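Local coordinates for sensor protein (Haloarcula marismortui ATCC 43049, PDB 3BWL) that probably acts as a phosphorelay sensor histidine kinase, this piece being a PAS domain that holds an indole carbaldehyde in its pocket, at residues M29-D34 and R60-F65. Numbering follows the deposited sequence.
Sequences MIDVLD and RSIWEF. With I3A (1H-indole-3-carbaldehyde), chain F.
Ile62 lies over one face of the indole of I3A, Leu33 packs against Ile62 from the rim, and the carboxylate of Asp31 meets the formyl group. Ile62 CG1 stands 3.4 Å from I3A C3, almost straight above it, and CD1 continues over the formyl carbon; CG1 runs anti to the backbone N (chi1 -165°), leaving CG2 for Leu33. Leu33 CD1 touches Ile62 CG2 at 3.9 Å, the two side chains crossing at about a right angle, and reaches the rim on the same side, 3.7 Å from I3A C4. Asp31 OD2 lies 2.7 Å from I3A O, a spacing that suggests an acid proton between the oxygens, and OD1 lies 3.2 Å from the formyl carbon I3A C3'. Asp31 OD2 also lies 4.2 Å from Ile62 CD1. Replacing Asp31 by alanine is likely to leave the formyl oxygen without this close polar neighbour and to open a gap beside the CD1 methyl of Ile62. Behind Ile62, Ser61 N donates a nearly straight bond to Glu64 OE2 (2.9 Å, 176°). Asp66, which follows Phe65 directly in the chain, hydrogen-bonds the ligand. This buried wall of the PAS pocket joins strand 29-33, set between strands 39-42 and 115-124 of the antiparallel sheet, to the turn preceding helix 71-79, on whose Val74 Ile62 also rests.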
HETATM    1  N   MSE A  29       6.921  -2.457   2.632  1.00 16.20           N
HETATM    2  CA  MSE A  29       7.362  -1.182   3.229  1.00 16.21           C
HETATM    3  C   MSE A  29       6.916  -0.035   2.332  1.00 15.81           C
HETATM    4  O   MSE A  29       6.943  -0.181   1.085  1.00 16.41           O
HETATM    5  CB  MSE A  29       8.882  -1.173   3.308  1.00 16.53           C
HETATM    6  CG  MSE A  29       9.424  -2.368   4.089  1.00 16.02           C
HETATM    7 SE   MSE A  29      11.314  -2.637   3.806  0.60 18.71          SE
HETATM    8  CE  MSE A  29      11.987  -0.965   4.453  1.00 23.41           C
ATOM      9  N   ILE A  30       6.508   1.094   2.948  1.00 14.09           N
ATOM     10  CA  ILE A  30       6.134   2.285   2.194  1.00 14.85           C
ATOM     11  C   ILE A  30       6.905   3.516   2.698  1.00 15.35           C
ATOM     12  O   ILE A  30       6.994   3.749   3.905  1.00 14.48           O
ATOM     13  CB  ILE A  30       4.644   2.576   2.373  1.00 16.15           C
ATOM     14  CG1 ILE A  30       3.813   1.359   1.954  1.00 16.23           C
ATOM     15  CG2 ILE A  30       4.264   3.864   1.535  1.00 14.38           C
ATOM     16  CD1 ILE A  30       2.254   1.556   2.175  1.00 15.24           C
ATOM     17  N   ASP A  31       7.475   4.299   1.788  1.00 15.74           N
ATOM     18  CA  ASP A  31       8.004   5.589   2.178  1.00 16.96           C
ATOM     19  C   ASP A  31       7.567   6.593   1.123  1.00 17.10           C
ATOM     20  O   ASP A  31       7.256   6.212  -0.040  1.00 16.56           O
ATOM     21  CB  ASP A  31       9.538   5.573   2.325  1.00 18.42           C
ATOM     22  CG  ASP A  31      10.260   5.237   1.022  1.00 20.40           C
ATOM     23  OD1 ASP A  31      10.510   4.038   0.746  1.00 23.24           O
ATOM     24  OD2 ASP A  31      10.644   6.202   0.285  1.00 22.13           O
ATOM     25  N   VAL A  32       7.485   7.844   1.556  1.00 17.38           N
ATOM     26  CA  VAL A  32       7.161   8.988   0.699  1.00 17.20           C
ATOM     27  C   VAL A  32       8.364   9.929   0.711  1.00 17.98           C
ATOM     28  O   VAL A  32       8.851  10.286   1.802  1.00 18.76           O
ATOM     29  CB  VAL A  32       5.873   9.741   1.203  1.00 16.76           C
ATOM     30  CG1 VAL A  32       5.548  10.916   0.272  1.00 15.91           C
ATOM     31  CG2 VAL A  32       4.692   8.763   1.227  1.00 17.62           C
ATOM     32  N   LEU A  33       8.823  10.316  -0.481  1.00 18.10           N
ATOM     33  CA  LEU A  33      10.018  11.179  -0.617  1.00 17.93           C
ATOM     34  C   LEU A  33       9.642  12.489  -1.270  1.00 18.30           C
ATOM     35  O   LEU A  33       8.678  12.564  -2.039  1.00 18.96           O
ATOM     36  CB  LEU A  33      11.103  10.525  -1.501  1.00 17.11           C
ATOM     37  CG  LEU A  33      11.555   9.114  -1.140  1.00 20.46           C
ATOM     38  CD1 LEU A  33      12.652   8.726  -2.146  1.00 20.64           C
ATOM     39  CD2 LEU A  33      12.044   9.075   0.341  1.00 20.32           C
ATOM     40  N   ASP A  34      10.385  13.539  -0.961  1.00 19.90           N
ATOM     41  CA  ASP A  34      10.262  14.739  -1.784  1.00 21.84           C
ATOM     42  C   ASP A  34      11.261  14.662  -2.943  1.00 21.86           C
ATOM     43  O   ASP A  34      12.006  13.672  -3.063  1.00 22.19           O
ATOM     44  CB  ASP A  34      10.390  16.023  -0.952  1.00 22.01           C
ATOM     45  CG  ASP A  34      11.797  16.274  -0.445  1.00 24.68           C
ATOM     46  OD1 ASP A  34      12.763  15.669  -0.959  1.00 22.03           O
ATOM     47  OD2 ASP A  34      11.930  17.150   0.454  1.00 24.87           O
ATOM     48  N   ARG A  60      15.523  12.240   7.174  1.00 22.16           N
ATOM     49  CA  ARG A  60      16.766  11.725   6.584  0.60 23.31           C
ATOM     50  C   ARG A  60      16.602  11.546   5.070  1.00 22.63           C
ATOM     51  O   ARG A  60      15.475  11.597   4.542  1.00 23.61           O
ATOM     52  CB  ARG A  60      17.147  10.379   7.203  0.60 23.42           C
ATOM     53  CG  ARG A  60      17.538  10.412   8.674  0.60 26.54           C
ATOM     54  CD  ARG A  60      18.769   9.561   8.876  0.60 30.93           C
ATOM     55  NE  ARG A  60      18.719   8.724  10.068  0.60 36.07           N
ATOM     56  CZ  ARG A  60      19.587   7.749  10.339  0.60 35.48           C
ATOM     57  NH1 ARG A  60      20.599   7.491   9.511  0.60 36.27           N
ATOM     58  NH2 ARG A  60      19.444   7.036  11.443  0.60 35.74           N
ATOM     59  N   SER A  61      17.726  11.326   4.379  1.00 21.71           N
ATOM     60  CA  SER A  61      17.686  11.115   2.938  1.00 21.05           C
ATOM     61  C   SER A  61      17.702   9.611   2.657  1.00 19.44           C
ATOM     62  O   SER A  61      18.357   8.812   3.368  1.00 18.56           O
ATOM     63  CB  SER A  61      18.852  11.824   2.253  1.00 21.78           C
ATOM     64  OG  SER A  61      18.800  13.212   2.601  1.00 24.61           O
ATOM     65  N   ILE A  62      17.030   9.229   1.588  1.00 19.50           N
ATOM     66  CA  ILE A  62      16.909   7.786   1.307  1.00 18.61           C
ATOM     67  C   ILE A  62      18.253   7.085   1.031  1.00 19.49           C
ATOM     68  O   ILE A  62      18.406   5.864   1.330  1.00 19.87           O
ATOM     69  CB  ILE A  62      15.866   7.507   0.194  1.00 19.84           C
ATOM     70  CG1 ILE A  62      15.456   6.019   0.146  1.00 19.51           C
ATOM     71  CG2 ILE A  62      16.394   8.027  -1.172  1.00 17.57           C
ATOM     72  CD1 ILE A  62      14.677   5.506   1.375  1.00 19.55           C
ATOM     73  N   TRP A  63      19.234   7.814   0.491  1.00 18.13           N
ATOM     74  CA  TRP A  63      20.541   7.178   0.227  1.00 18.22           C
ATOM     75  C   TRP A  63      21.250   6.799   1.529  1.00 18.32           C
ATOM     76  O   TRP A  63      22.229   6.061   1.478  1.00 18.81           O
ATOM     77  CB  TRP A  63      21.448   8.091  -0.595  1.00 19.82           C
ATOM     78  CG  TRP A  63      21.637   9.453  -0.012  1.00 19.93           C
ATOM     79  CD1 TRP A  63      22.544   9.806   0.940  1.00 22.76           C
ATOM     80  CD2 TRP A  63      20.960  10.663  -0.396  1.00 20.97           C
ATOM     81  NE1 TRP A  63      22.448  11.146   1.210  1.00 23.44           N
ATOM     82  CE2 TRP A  63      21.501  11.704   0.385  1.00 22.73           C
ATOM     83  CE3 TRP A  63      19.956  10.961  -1.321  1.00 22.29           C
ATOM     84  CZ2 TRP A  63      21.079  13.035   0.262  1.00 21.22           C
ATOM     85  CZ3 TRP A  63      19.503  12.305  -1.428  1.00 23.53           C
ATOM     86  CH2 TRP A  63      20.074  13.317  -0.645  1.00 22.95           C
ATOM     87  N   GLU A  64      20.767   7.304   2.676  1.00 17.19           N
ATOM     88  CA  GLU A  64      21.387   6.923   3.958  1.00 18.56           C
ATOM     89  C   GLU A  64      21.038   5.485   4.331  1.00 17.80           C
ATOM     90  O   GLU A  64      21.742   4.862   5.156  1.00 19.60           O
ATOM     91  CB  GLU A  64      20.978   7.866   5.107  1.00 17.95           C
ATOM     92  CG  GLU A  64      21.355   9.309   4.862  1.00 20.63           C
ATOM     93  CD  GLU A  64      20.991  10.220   6.033  1.00 22.49           C
ATOM     94  OE1 GLU A  64      21.511   9.991   7.150  1.00 28.37           O
ATOM     95  OE2 GLU A  64      20.203  11.171   5.832  1.00 24.78           O
ATOM     96  N   PHE A  65      19.965   4.961   3.721  1.00 16.50           N
ATOM     97  CA  PHE A  65      19.430   3.633   4.033  1.00 15.93           C
ATOM     98  C   PHE A  65      19.660   2.600   2.922  1.00 16.71           C
ATOM     99  O   PHE A  65      19.627   1.446   3.202  1.00 17.65           O
ATOM    100  CB  PHE A  65      17.908   3.725   4.281  1.00 16.38           C
ATOM    101  CG  PHE A  65      17.581   4.555   5.468  1.00 18.20           C
ATOM    102  CD1 PHE A  65      17.681   4.019   6.744  1.00 18.45           C
ATOM    103  CD2 PHE A  65      17.278   5.907   5.310  1.00 18.46           C
ATOM    104  CE1 PHE A  65      17.425   4.782   7.856  1.00 19.28           C
ATOM    105  CE2 PHE A  65      17.047   6.697   6.409  1.00 18.61           C
ATOM    106  CZ  PHE A  65      17.100   6.135   7.690  1.00 19.26           C
TER
HETATM  107  O   I3A F 601      12.048   5.313  -1.863  1.00 22.83           O
HETATM  108  C3' I3A F 601      12.744   4.342  -1.585  1.00 22.53           C
HETATM  109  C3  I3A F 601      14.026   4.097  -2.333  1.00 21.15           C
HETATM  110  C2  I3A F 601      14.878   3.023  -1.957  1.00 19.22           C
HETATM  111  N   I3A F 601      15.926   3.155  -2.836  1.00 20.34           N
HETATM  112  C8  I3A F 601      15.772   4.222  -3.671  1.00 20.60           C
HETATM  113  C9  I3A F 601      14.580   4.874  -3.371  1.00 21.46           C
HETATM  114  C4  I3A F 601      14.172   6.004  -4.109  1.00 20.37           C
HETATM  115  C5  I3A F 601      15.017   6.503  -5.135  1.00 21.08           C
HETATM  116  C6  I3A F 601      16.239   5.868  -5.415  1.00 20.68           C
HETATM  117  C7  I3A F 601      16.607   4.720  -4.686  1.00 21.71           C